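PDB 4EGV: acetyl-CoA acetyltransferase from Mycobacterium smegmatis, which probably transfers acyl groups, as a monomeric thiolase-like protein of type 1 whose exact reaction is not established. Local coordinates for residues A[196-201]-A[346-351]; A[202-207]-A[500-505]; A[299-304]-A[414-419]; A[339-344]-A[368-373]; A[382-387]-A[405-410]. One frame throughout, in Å; residues are numbered along the deposited sequence.

Contact 1. Residues A[196-201]-A[346-351]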
# COMPACT_ATOMS: atom_id res chain seq x y z
N GLY A 196 11.69 2.10 -8.22
CA GLY A 196 12.64 3.03 -8.74
C GLY A 196 12.30 3.44 -10.15
O GLY A 196 12.40 4.62 -10.50
N LEU A 197 11.90 2.46 -10.95
CA LEU A 197 11.52 2.70 -12.34
C LEU A 197 10.28 3.60 -12.47
O LEU A 197 10.18 4.45 -13.36
CB LEU A 197 11.28 1.37 -13.06
CG LEU A 197 12.52 0.55 -13.41
CD1 LEU A 197 12.28 -0.92 -13.54
CD2 LEU A 197 13.24 1.10 -14.60
N LEU A 198 9.31 3.40 -11.59
CA LEU A 198 8.07 4.15 -11.59
C LEU A 198 8.28 5.56 -11.17
O LEU A 198 7.72 6.45 -11.68
CB LEU A 198 7.06 3.53 -10.62
CG LEU A 198 6.03 2.49 -11.06
CD1 LEU A 198 6.60 1.46 -11.91
CD2 LEU A 198 5.35 1.89 -9.92
N GLU A 199 9.10 5.71 -10.16
CA GLU A 199 9.52 6.97 -9.66
C GLU A 199 10.35 7.78 -10.64
O GLU A 199 10.19 8.94 -10.66
CB GLU A 199 10.26 6.74 -8.38
CG GLU A 199 10.25 7.87 -7.45
CD GLU A 199 9.14 7.85 -6.45
OE1 GLU A 199 8.41 8.82 -6.41
OE2 GLU A 199 9.02 6.92 -5.68
N ASN A 200 11.18 7.17 -11.46
CA ASN A 200 11.93 7.88 -12.46
C ASN A 200 11.10 8.16 -13.69
O ASN A 200 11.32 9.11 -14.38
CB ASN A 200 13.20 7.13 -12.81
CG ASN A 200 14.27 7.36 -11.84
OD1 ASN A 200 14.37 8.38 -11.27
ND2 ASN A 200 15.08 6.39 -11.65
N ALA A 201 10.10 7.36 -13.91
CA ALA A 201 9.09 7.63 -14.95
C ALA A 201 8.18 8.85 -14.64
O ALA A 201 7.76 9.55 -15.56
CB ALA A 201 8.28 6.39 -15.25
N PHE A 346 7.17 3.50 -0.57
CA PHE A 346 7.96 4.43 -1.37
C PHE A 346 7.11 5.68 -1.65
O PHE A 346 5.92 5.68 -1.49
CB PHE A 346 8.36 3.72 -2.67
CG PHE A 346 9.12 2.43 -2.44
CD1 PHE A 346 10.50 2.46 -2.24
CD2 PHE A 346 8.45 1.21 -2.37
CE1 PHE A 346 11.21 1.29 -1.99
CE2 PHE A 346 9.14 0.04 -2.13
CZ PHE A 346 10.52 0.07 -1.93
N PRO A 347 7.74 6.76 -2.01
CA PRO A 347 7.03 7.98 -2.32
C PRO A 347 5.99 7.88 -3.45
O PRO A 347 4.94 8.50 -3.37
CB PRO A 347 8.16 8.92 -2.73
CG PRO A 347 9.27 8.49 -1.98
CD PRO A 347 9.19 7.01 -1.94
N PHE A 348 6.29 7.11 -4.48
CA PHE A 348 5.46 7.03 -5.64
C PHE A 348 3.95 6.84 -5.40
O PHE A 348 3.15 7.60 -5.95
CB PHE A 348 6.01 6.01 -6.64
CG PHE A 348 5.14 5.83 -7.81
CD1 PHE A 348 5.23 6.71 -8.93
CD2 PHE A 348 4.13 4.85 -7.80
CE1 PHE A 348 4.34 6.58 -10.04
CE2 PHE A 348 3.22 4.70 -8.91
CZ PHE A 348 3.33 5.57 -10.04
N PRO A 349 3.53 5.82 -4.62
CA PRO A 349 2.09 5.57 -4.53
C PRO A 349 1.35 6.64 -3.74
O PRO A 349 0.12 6.69 -3.81
CB PRO A 349 2.01 4.20 -3.82
CG PRO A 349 3.26 4.03 -3.19
CD PRO A 349 4.30 4.79 -3.92
N VAL A 350 2.10 7.46 -3.01
CA VAL A 350 1.55 8.62 -2.33
C VAL A 350 1.44 9.76 -3.29
O VAL A 350 0.38 10.29 -3.48
CB VAL A 350 2.35 9.05 -1.09
CG1 VAL A 350 1.70 10.25 -0.45
CG2 VAL A 350 2.44 7.93 -0.08
N PHE A 351 2.55 10.11 -3.92
CA PHE A 351 2.58 11.10 -5.00
C PHE A 351 1.43 10.90 -5.98
O PHE A 351 0.75 11.83 -6.34
CB PHE A 351 3.88 11.00 -5.79
CG PHE A 351 5.02 11.76 -5.19
CD1 PHE A 351 4.81 12.99 -4.57
CD2 PHE A 351 6.31 11.27 -5.28
CE1 PHE A 351 5.87 13.69 -4.02
CE2 PHE A 351 7.37 11.97 -4.75
CZ PHE A 351 7.14 13.19 -4.12
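Phe346 and Glu199 only approach at the margin of this buried helix-to-helix contact in the thiolase fold. The first turn of helix 348-357 meets the flank of helix 191-206. The main meeting point is the carboxylate of Glu199. Its CG is anti to the backbone N (chi1 -155°) and the chain bends at the next bond, which carries the acid across to the other helix. Pro347 follows, with CB 3.7 Å from Glu199 OE2. Phe348 meets both Glu199 and Leu198. Its N donates a weak, bent bond of 3.0 Å to Glu199 OE2. Its ring turns to Leu198, whose CB lies over the centre of one face, 4.0 Å from the centroid, as a CH-pi contact. Leu198 CD2 reaches Phe348 CE2 at 3.7 Å. The acid has firmer partners outside the two segments: Tyr213 OH bonds OE1 and Tyr259 OH bonds OE2. These two hydroxyls and the weak bond from Phe348 N satisfy the buried carboxylate. Phe351 closes the turn with its ring plane steeply inclined to the carboxylate. Glu199 OE1 sits at the ring edge, in plane, 3.4 Å from Phe351 CD2.

Contact 2. Residues A[202-207]-A[500-505]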
# COMPACT_ATOMS: atom_id res chain seq x y z
N ARG A 202 7.90 9.09 -13.36
CA ARG A 202 7.11 10.23 -12.93
C ARG A 202 7.95 11.49 -12.99
O ARG A 202 7.47 12.58 -13.27
CB ARG A 202 6.59 10.00 -11.51
CG ARG A 202 5.70 11.09 -10.98
CD ARG A 202 5.27 10.85 -9.57
NE ARG A 202 4.58 12.03 -9.07
CZ ARG A 202 5.17 13.04 -8.43
NH1 ARG A 202 6.47 13.00 -8.19
NH2 ARG A 202 4.46 14.10 -8.02
N ARG A 203 9.24 11.33 -12.72
CA ARG A 203 10.16 12.44 -12.85
C ARG A 203 10.27 12.93 -14.29
O ARG A 203 10.37 14.14 -14.52
CB ARG A 203 11.53 12.08 -12.30
CG ARG A 203 12.46 13.27 -12.30
CD ARG A 203 13.81 13.00 -11.75
NE ARG A 203 14.60 12.11 -12.59
CZ ARG A 203 15.29 12.46 -13.66
NH1 ARG A 203 15.28 13.70 -14.04
NH2 ARG A 203 15.99 11.58 -14.34
N ALA A 204 10.26 11.99 -15.24
CA ALA A 204 10.21 12.29 -16.67
C ALA A 204 9.00 13.13 -17.05
O ALA A 204 9.16 14.23 -17.52
CB ALA A 204 10.22 11.01 -17.47
N ARG A 205 7.79 12.61 -16.80
CA ARG A 205 6.56 13.33 -17.10
C ARG A 205 6.49 14.74 -16.50
O ARG A 205 6.05 15.65 -17.17
CB ARG A 205 5.31 12.53 -16.73
CG ARG A 205 4.04 13.13 -17.33
CD ARG A 205 2.78 12.59 -16.72
NE ARG A 205 2.58 12.98 -15.32
CZ ARG A 205 2.73 12.15 -14.29
NH1 ARG A 205 3.12 10.90 -14.49
NH2 ARG A 205 2.52 12.58 -13.06
N LEU A 206 6.93 14.93 -15.26
CA LEU A 206 6.91 16.24 -14.63
C LEU A 206 8.02 17.15 -15.10
O LEU A 206 8.03 18.34 -14.77
CB LEU A 206 7.01 16.10 -13.13
CG LEU A 206 5.82 15.61 -12.33
CD1 LEU A 206 6.10 15.80 -10.86
CD2 LEU A 206 4.50 16.26 -12.75
N GLY A 207 8.98 16.58 -15.82
CA GLY A 207 10.20 17.29 -16.22
C GLY A 207 11.04 17.92 -15.11
O GLY A 207 11.68 18.94 -15.33
N ASP A 500 21.23 12.94 -16.35
CA ASP A 500 19.81 12.87 -16.64
C ASP A 500 19.63 12.15 -17.97
O ASP A 500 19.92 12.69 -19.01
CB ASP A 500 19.23 14.28 -16.69
CG ASP A 500 17.76 14.31 -16.54
OD1 ASP A 500 17.11 13.36 -16.95
OD2 ASP A 500 17.24 15.31 -16.06
N PRO A 501 19.20 10.90 -17.90
CA PRO A 501 19.22 10.01 -19.06
C PRO A 501 17.94 10.00 -19.90
O PRO A 501 18.01 9.68 -21.08
CB PRO A 501 19.43 8.62 -18.43
CG PRO A 501 18.84 8.74 -17.07
CD PRO A 501 19.12 10.15 -16.63
N ILE A 502 16.80 10.34 -19.31
CA ILE A 502 15.58 10.24 -20.04
C ILE A 502 15.71 10.61 -21.49
O ILE A 502 16.02 11.74 -21.81
CB ILE A 502 14.62 11.20 -19.46
CG1 ILE A 502 14.68 11.09 -17.96
CG2 ILE A 502 13.27 10.89 -19.97
CD1 ILE A 502 16.02 11.41 -17.43
N GLY A 503 15.45 9.70 -22.40
CA GLY A 503 15.44 10.12 -23.79
C GLY A 503 16.73 9.95 -24.53
O GLY A 503 16.82 10.28 -25.70
N ALA A 504 17.74 9.45 -23.86
CA ALA A 504 19.03 9.26 -24.45
C ALA A 504 19.05 8.07 -25.35
O ALA A 504 18.39 7.10 -25.07
CB ALA A 504 20.03 9.09 -23.40
N LYS A 505 19.82 8.14 -26.42
CA LYS A 505 19.86 7.07 -27.40
C LYS A 505 20.84 6.00 -26.95
O LYS A 505 21.93 6.29 -26.48
CB LYS A 505 20.28 7.62 -28.78
CG LYS A 505 19.19 8.44 -29.53
CD LYS A 505 18.16 7.49 -30.24
CE LYS A 505 17.33 8.17 -31.36
NZ LYS A 505 16.82 9.50 -30.95
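Arg203 and Asp500 form the salt bridge that ties helix 191-206 to the loop before strand 505-509. That loop belongs to the additional C-terminal domain of thiolase-like protein type 1, a family of the OB clan. Arg203 NH1 lies 3.2 Å from Asp500 OD2, with an angle of 155° at the hydrogen. The oxygen stays close to the guanidinium plane, so it meets the group at its edge. The carboxylate is not coplanar with it: the two planes are 60° apart, and NH1 comes to OD2 from above the carboxylate plane. The bonds to Asp500 OD1 are longer and doubtful. Arg203 has further partners. Tyr460 OH accepts from NH2, and Leu208 O accepts from NH1. These bonds help fix the rotation of the guanidinium. The Arg203 chain runs straight from the helix and then bends at the CG-CD bond (chi3 68°).

Next to the ion pair, Pro501 puts CD near the guanidinium edge, 4.1 Å from Arg203 NH2. Pro501 also starts a type II beta turn that ends at Ala504. Gly503 takes the positive phi of that turn. On the helix side, Gly207 ends the last turn with a Schellman motif. The apolar part of the contact is small. Ile502 CG2, anti to the backbone N, extends toward the helix and touches Ala204 CB at 3.9 Å.

Contact 3. Residues A[299-304]-A[414-419]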
# COMPACT_ATOMS: atom_id res chain seq x y z
N HIS A 299 -15.82 2.51 -0.39
CA HIS A 299 -14.87 1.47 -0.69
C HIS A 299 -14.72 1.32 -2.18
O HIS A 299 -15.64 1.64 -2.89
CB HIS A 299 -15.32 0.16 -0.07
CG HIS A 299 -16.81 -0.01 -0.04
ND1 HIS A 299 -17.51 -0.66 -1.04
CD2 HIS A 299 -17.73 0.37 0.87
CE1 HIS A 299 -18.80 -0.65 -0.73
NE2 HIS A 299 -18.95 -0.02 0.41
N ALA A 300 -13.54 0.89 -2.63
CA ALA A 300 -13.31 0.42 -4.00
C ALA A 300 -12.04 -0.42 -4.04
O ALA A 300 -11.17 -0.26 -3.21
CB ALA A 300 -13.25 1.57 -4.97
N ASP A 301 -11.98 -1.36 -4.98
CA ASP A 301 -10.79 -2.17 -5.22
C ASP A 301 -10.41 -2.12 -6.72
O ASP A 301 -11.18 -2.53 -7.58
CB ASP A 301 -10.98 -3.64 -4.76
CG ASP A 301 -11.57 -3.77 -3.33
OD1 ASP A 301 -10.94 -3.32 -2.33
OD2 ASP A 301 -12.65 -4.38 -3.18
N MSE A 302 -9.22 -1.62 -7.02
CA MSE A 302 -8.76 -1.55 -8.39
C MSE A 302 -7.47 -2.30 -8.64
O MSE A 302 -6.77 -2.65 -7.71
CB MSE A 302 -8.64 -0.10 -8.83
CG MSE A 302 -9.99 0.63 -8.96
SE MSE A 302 -11.21 -0.07 -10.33
CE MSE A 302 -10.09 0.12 -11.93
N LYS A 303 -7.18 -2.57 -9.90
CA LYS A 303 -6.00 -3.34 -10.30
C LYS A 303 -5.41 -2.82 -11.61
O LYS A 303 -6.15 -2.55 -12.53
CB LYS A 303 -6.38 -4.81 -10.44
CG LYS A 303 -5.27 -5.69 -11.02
CD LYS A 303 -5.78 -7.10 -11.34
CE LYS A 303 -6.28 -7.73 -10.02
NZ LYS A 303 -7.40 -8.71 -10.14
N GLU A 304 -4.08 -2.68 -11.67
CA GLU A 304 -3.35 -2.37 -12.92
C GLU A 304 -2.95 -3.61 -13.74
O GLU A 304 -2.96 -4.72 -13.22
CB GLU A 304 -2.12 -1.55 -12.61
CG GLU A 304 -2.40 -0.22 -11.96
CD GLU A 304 -2.77 0.91 -12.96
OE1 GLU A 304 -2.74 0.73 -14.21
OE2 GLU A 304 -3.09 2.03 -12.49
N LYS A 414 -2.16 -2.89 -7.27
CA LYS A 414 -3.42 -3.04 -6.59
C LYS A 414 -3.64 -1.91 -5.59
O LYS A 414 -2.73 -1.52 -4.86
CB LYS A 414 -3.47 -4.39 -5.88
CG LYS A 414 -4.02 -5.51 -6.68
CD LYS A 414 -3.67 -6.81 -6.01
CE LYS A 414 -4.18 -8.03 -6.79
NZ LYS A 414 -4.38 -9.22 -5.87
N TYR A 415 -4.87 -1.40 -5.56
CA TYR A 415 -5.26 -0.37 -4.63
C TYR A 415 -6.69 -0.54 -4.10
O TYR A 415 -7.63 -0.79 -4.83
CB TYR A 415 -5.07 0.97 -5.27
CG TYR A 415 -4.65 2.00 -4.30
CD1 TYR A 415 -3.31 2.14 -3.96
CD2 TYR A 415 -5.59 2.88 -3.74
CE1 TYR A 415 -2.87 3.14 -3.07
CE2 TYR A 415 -5.18 3.88 -2.85
CZ TYR A 415 -3.80 4.01 -2.51
OH TYR A 415 -3.40 4.98 -1.63
N SER A 416 -6.82 -0.43 -2.79
CA SER A 416 -8.06 -0.66 -2.07
C SER A 416 -8.24 0.46 -1.12
O SER A 416 -7.35 0.84 -0.40
CB SER A 416 -8.04 -1.97 -1.30
OG SER A 416 -8.25 -3.05 -2.16
N VAL A 417 -9.43 1.01 -1.16
CA VAL A 417 -9.73 2.20 -0.39
C VAL A 417 -10.91 1.92 0.51
O VAL A 417 -11.83 1.25 0.13
CB VAL A 417 -9.98 3.46 -1.32
CG1 VAL A 417 -10.18 4.70 -0.47
CG2 VAL A 417 -8.85 3.66 -2.29
N GLY A 418 -10.83 2.39 1.73
CA GLY A 418 -11.95 2.43 2.63
C GLY A 418 -12.11 3.82 3.24
O GLY A 418 -11.14 4.51 3.55
N ILE A 419 -13.35 4.24 3.40
CA ILE A 419 -13.67 5.48 4.06
C ILE A 419 -14.54 5.12 5.22
O ILE A 419 -15.50 4.41 5.07
CB ILE A 419 -14.37 6.49 3.12
CG1 ILE A 419 -13.48 6.78 1.90
CG2 ILE A 419 -14.72 7.75 3.89
CD1 ILE A 419 -13.98 7.81 0.93
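Ser416 OG donates to Asp301 OD1 at 2.7 Å, the shortest polar bond between these two strands. The hydroxyl reaches the oxygen on its anti side, 24° out of the carboxylate plane. Asp301 CG stands beside its own backbone N (chi1 -48°), which swings the acid across to the serine of the adjacent strand. The two residues form a non-hydrogen-bonded pair, and the side-chain bond links them instead. His120 of helix 117-130 packs against both.

Strands 294-303 and 414-421 are neighbours in the large mixed sheet of the thiolase fold. Their segments 299-303 and 414-419 run antiparallel, at 176°. Ala300 and Val417 form one hydrogen-bonded pair. Val417 N reaches Ala300 O at 3.0 Å, and Ala300 N returns a longer bond of 3.3 Å to Val417 O. Met302, modelled as selenomethionine, pairs with Tyr415 in the same way. Met302 N donates to Tyr415 O at 2.8 Å in a nearly straight bond, and Tyr415 N donates to Met302 O at 3.1 Å. His299 with Gly418 and Lys303 with Lys414 are non-hydrogen-bonded pairs. His299 turns its ring away, to stack on Trp427 and bond Asp430.

Lys303 and Lys414 lie side by side, pointing the same way. Lys303 CE is 3.9 Å from Lys414 CE. Lys303 NZ and Lys414 NZ are further apart, at 5.3 Å. The pairing is thus held mainly by backbone bonds plus one acid-hydroxyl bond. The two like charges at its end probably repel mildly and are eased by their more exposed setting.

Contact 4. Residues A[339-344]-A[368-373]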
# COMPACT_ATOMS: atom_id res chain seq x y z
N ALA A 339 -9.13 13.10 7.66
CA ALA A 339 -7.85 12.42 7.89
C ALA A 339 -7.59 11.37 6.82
O ALA A 339 -8.51 10.73 6.33
CB ALA A 339 -7.81 11.78 9.28
N PHE A 340 -6.31 11.23 6.46
CA PHE A 340 -5.85 10.26 5.45
C PHE A 340 -4.79 9.34 6.03
O PHE A 340 -3.94 9.78 6.76
CB PHE A 340 -5.20 10.99 4.25
CG PHE A 340 -6.16 11.80 3.43
CD1 PHE A 340 -6.82 11.23 2.34
CD2 PHE A 340 -6.38 13.14 3.72
CE1 PHE A 340 -7.68 11.97 1.59
CE2 PHE A 340 -7.27 13.89 2.97
CZ PHE A 340 -7.92 13.30 1.90
N ASP A 341 -4.88 8.05 5.69
CA ASP A 341 -3.74 7.13 5.74
C ASP A 341 -3.53 6.54 4.37
O ASP A 341 -4.27 5.68 3.92
CB ASP A 341 -3.88 6.01 6.77
CG ASP A 341 -2.54 5.29 7.04
OD1 ASP A 341 -1.77 5.74 7.89
OD2 ASP A 341 -2.25 4.26 6.40
N LEU A 342 -2.50 7.05 3.70
CA LEU A 342 -2.12 6.63 2.36
C LEU A 342 -0.90 5.73 2.45
O LEU A 342 0.06 6.02 3.16
CB LEU A 342 -1.88 7.85 1.45
CG LEU A 342 -3.03 8.56 0.71
CD1 LEU A 342 -4.41 8.24 1.18
CD2 LEU A 342 -2.81 10.06 0.68
N TYR A 343 -0.95 4.62 1.75
CA TYR A 343 0.11 3.65 1.81
C TYR A 343 1.39 4.21 1.17
O TYR A 343 1.37 4.73 0.05
CB TYR A 343 -0.36 2.39 1.10
CG TYR A 343 0.54 1.19 1.25
CD1 TYR A 343 0.19 0.14 2.12
CD2 TYR A 343 1.73 1.08 0.51
CE1 TYR A 343 0.99 -0.96 2.26
CE2 TYR A 343 2.55 -0.03 0.64
CZ TYR A 343 2.18 -1.05 1.52
OH TYR A 343 2.98 -2.16 1.65
N SER A 344 2.50 4.03 1.88
CA SER A 344 3.76 4.72 1.60
C SER A 344 5.03 3.89 1.82
O SER A 344 5.86 4.26 2.66
CB SER A 344 3.84 5.98 2.49
OG SER A 344 3.71 5.65 3.88
N THR A 368 -0.85 10.72 6.49
CA THR A 368 -0.68 9.49 7.27
C THR A 368 -1.25 9.58 8.68
O THR A 368 -1.29 10.62 9.30
CB THR A 368 0.80 9.02 7.30
OG1 THR A 368 0.87 7.72 7.87
CG2 THR A 368 1.68 9.99 8.09
N LEU A 369 -1.73 8.47 9.16
CA LEU A 369 -2.22 8.41 10.49
C LEU A 369 -1.26 7.62 11.37
O LEU A 369 -1.29 7.71 12.56
CB LEU A 369 -3.56 7.70 10.47
CG LEU A 369 -4.73 8.52 9.99
CD1 LEU A 369 -5.94 7.61 9.84
CD2 LEU A 369 -4.98 9.61 11.00
N THR A 370 -0.42 6.85 10.72
CA THR A 370 0.41 5.88 11.37
C THR A 370 1.85 6.38 11.46
O THR A 370 2.54 6.22 12.46
CB THR A 370 0.31 4.58 10.58
OG1 THR A 370 -0.94 3.95 10.86
CG2 THR A 370 1.36 3.67 10.97
N GLY A 371 2.29 6.98 10.40
CA GLY A 371 3.65 7.37 10.30
C GLY A 371 4.24 6.81 9.05
O GLY A 371 5.25 7.24 8.64
N GLY A 372 3.59 5.82 8.45
CA GLY A 372 4.04 5.26 7.20
C GLY A 372 5.13 4.24 7.28
O GLY A 372 5.63 4.00 8.33
N LEU A 373 5.50 3.67 6.15
CA LEU A 373 6.20 2.42 6.09
C LEU A 373 7.68 2.39 6.43
O LEU A 373 8.09 1.68 7.31
CB LEU A 373 5.93 1.66 4.81
CG LEU A 373 5.08 0.44 5.06
CD1 LEU A 373 4.68 -0.15 3.85
CD2 LEU A 373 5.72 -0.54 5.93
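Asp341 joins strand 337-342, the outermost strand at one end of the large sheet, to the loop 368-373 in a buried strand-to-loop contact. Its OD1 accepts from Leu369 N at 3.0 Å, through the anti lone pair and in a nearly straight bond (165°). A second, weak bond of 3.3 Å comes from Thr370 N. The CG of Asp341 is anti to its backbone N, which brings the carboxylate to the amides of Leu369 and Thr370. Thr368 OG1 shapes the loop from within. It accepts from Thr370 N at 3.2 Å and from Gly371 N at 3.0 Å, giving an ST turn and an ST motif. Both glycines that follow have positive phi.

Leucines flank these polar bonds. Leu369 lies along the strand, over the Phe340 carbonyl: its CD2 touches Ala339 CB at 4.0 Å, and its CD1 lies 4.0 Å from Asp341 CB. Leu373 CD1 meets the hydroxyl end of Tyr343, 3.5 Å from CZ, and Leu373 CB packs on the carbonyl of Ser344. The Tyr343 hydroxyl itself bonds Gly380 O. Ser344 OG sits by Gly372 CA, 3.4 Å away.

Gly372 is the N-cap of helix 373-376. Tyr383 of helix 383-397 bonds Asp341 OD2. Phe224 of helix 210-230 packs on Ser344 and Thr368, and strand 402-409 pairs with Asp341 on the sheet side.

Contact 5. Residues A[382-387]-A[405-410]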
# COMPACT_ATOMS: atom_id res chain seq x y z
N ASN A 382 1.14 -6.18 6.03
CA ASN A 382 0.06 -5.95 6.98
C ASN A 382 -0.04 -4.50 7.48
O ASN A 382 -0.77 -4.19 8.40
CB ASN A 382 0.17 -6.94 8.15
CG ASN A 382 -1.11 -7.10 8.87
OD1 ASN A 382 -2.11 -7.48 8.27
ND2 ASN A 382 -1.13 -6.74 10.14
N TYR A 383 0.67 -3.59 6.83
CA TYR A 383 0.68 -2.20 7.25
C TYR A 383 -0.68 -1.52 7.33
O TYR A 383 -0.99 -0.89 8.32
CB TYR A 383 1.59 -1.37 6.35
CG TYR A 383 1.36 0.10 6.61
CD1 TYR A 383 1.98 0.74 7.70
CD2 TYR A 383 0.48 0.85 5.82
CE1 TYR A 383 1.76 2.03 7.96
CE2 TYR A 383 0.26 2.17 6.09
CZ TYR A 383 0.90 2.75 7.16
OH TYR A 383 0.71 4.07 7.44
N SER A 384 -1.50 -1.64 6.29
CA SER A 384 -2.80 -0.95 6.26
C SER A 384 -3.78 -1.38 7.34
O SER A 384 -4.80 -0.76 7.52
CB SER A 384 -3.48 -1.04 4.88
OG SER A 384 -3.08 0.03 4.03
N MSE A 385 -3.50 -2.42 8.09
CA MSE A 385 -4.44 -2.75 9.12
C MSE A 385 -4.24 -1.90 10.35
O MSE A 385 -5.17 -1.70 11.12
CB MSE A 385 -4.27 -4.18 9.50
CG MSE A 385 -5.37 -4.63 10.37
SE MSE A 385 -5.58 -6.42 10.00
CE MSE A 385 -3.89 -7.14 10.52
N HIS A 386 -3.01 -1.45 10.54
CA HIS A 386 -2.68 -0.42 11.48
C HIS A 386 -3.33 0.95 11.12
O HIS A 386 -3.80 1.66 11.98
CB HIS A 386 -1.15 -0.34 11.60
CG HIS A 386 -0.55 -1.57 12.20
ND1 HIS A 386 -0.56 -1.81 13.56
CD2 HIS A 386 0.04 -2.65 11.63
CE1 HIS A 386 0.02 -2.96 13.80
NE2 HIS A 386 0.39 -3.49 12.65
N GLY A 387 -3.30 1.27 9.83
CA GLY A 387 -4.02 2.38 9.24
C GLY A 387 -5.50 2.40 9.55
O GLY A 387 -6.02 3.39 10.05
N VAL A 405 -8.65 5.51 3.95
CA VAL A 405 -7.49 4.65 4.00
C VAL A 405 -7.20 4.16 2.60
O VAL A 405 -8.08 3.68 1.94
CB VAL A 405 -7.71 3.45 5.00
CG1 VAL A 405 -6.56 2.49 5.01
CG2 VAL A 405 -7.94 3.95 6.39
N GLY A 406 -5.97 4.27 2.13
CA GLY A 406 -5.58 3.68 0.85
C GLY A 406 -4.53 2.61 1.02
O GLY A 406 -3.53 2.84 1.67
N ALA A 407 -4.75 1.45 0.41
CA ALA A 407 -3.87 0.29 0.58
C ALA A 407 -3.27 -0.20 -0.72
O ALA A 407 -3.99 -0.63 -1.57
CB ALA A 407 -4.64 -0.85 1.28
N ASN A 408 -1.96 -0.25 -0.83
CA ASN A 408 -1.17 -0.71 -1.98
C ASN A 408 -0.41 -2.03 -1.71
O ASN A 408 0.03 -2.20 -0.65
CB ASN A 408 -0.16 0.39 -2.22
CG ASN A 408 0.51 0.31 -3.53
OD1 ASN A 408 -0.06 0.65 -4.50
ND2 ASN A 408 1.73 -0.11 -3.55
N GLY A 409 -0.25 -3.00 -2.60
CA GLY A 409 -0.67 -3.01 -3.97
C GLY A 409 0.41 -3.42 -4.92
O GLY A 409 0.45 -2.90 -5.98
N GLY A 410 1.28 -4.34 -4.57
CA GLY A 410 2.26 -4.89 -5.50
C GLY A 410 3.29 -3.96 -6.04
O GLY A 410 3.95 -3.33 -5.31
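Ser384 and Val405 bury the most surface here, followed by Ala407 and Gly387. Together they seat the first turn of helix 383-397 on strand 402-409. Ser384 points at the strand. Its OG lies 3.3 Å from Ala407 CB, and its CB is 3.8 Å from the same methyl. The hydroxyl also passes near Gly406 O, at 3.7 Å, and the CG1 branch of Val405, at 4.4 Å. The meeting is therefore one of van der Waals contacts, with a small polar side chain laid over a methyl group.

Val405 spreads its two branches under the helix. CG1 is anti to the backbone N (chi1 176°) and faces Ser384. CG2 comes 4.2 Å from Gly387 O, one turn further along the helix. Gly387 has no side chain, which is consistent with the close approach of the backbone. Small residues probably keep the layers near each other: the axes of the two short elements are 8.7 Å apart. Pro118 and Gln119 of helix 117-130 pack beside them, Pro118 against Ser384 and Gln119 against Val405 and Ala407.

Segments 383-387 and 405-409 run antiparallel, at 178°. Strand 402-409 lies parallel to strand 337-342 in the sheet. Helix 383-397 thus belongs to the beta-alpha-beta crossover between them, a crossover of the kind that recurs in the thiolase fold.

Contacts 3, 4 and 5 are buried contacts on the large sheet, contact 4 at its edge strand. Contacts 3 and 5 share neighbouring strands 414-421 and 402-409, joined through Gly418 O to Val405 N and Ser416 O to Ala407 N. Helix 383-397 covers contact 4 as well as contact 5. The chemistry shifts from paired backbones in contact 3, to an acid gripped by loop amides in contact 4, to van der Waals packing in contact 5. Contacts 1 and 2 both use helix 191-206. Contact 1 is buried and centres on an acid among aromatic rings. Contact 2 is the more exposed, its centre about 26 Å from the centre of the chain, and relies on a salt bridge. A cation-pi contact of Arg202 with Phe351 links the two.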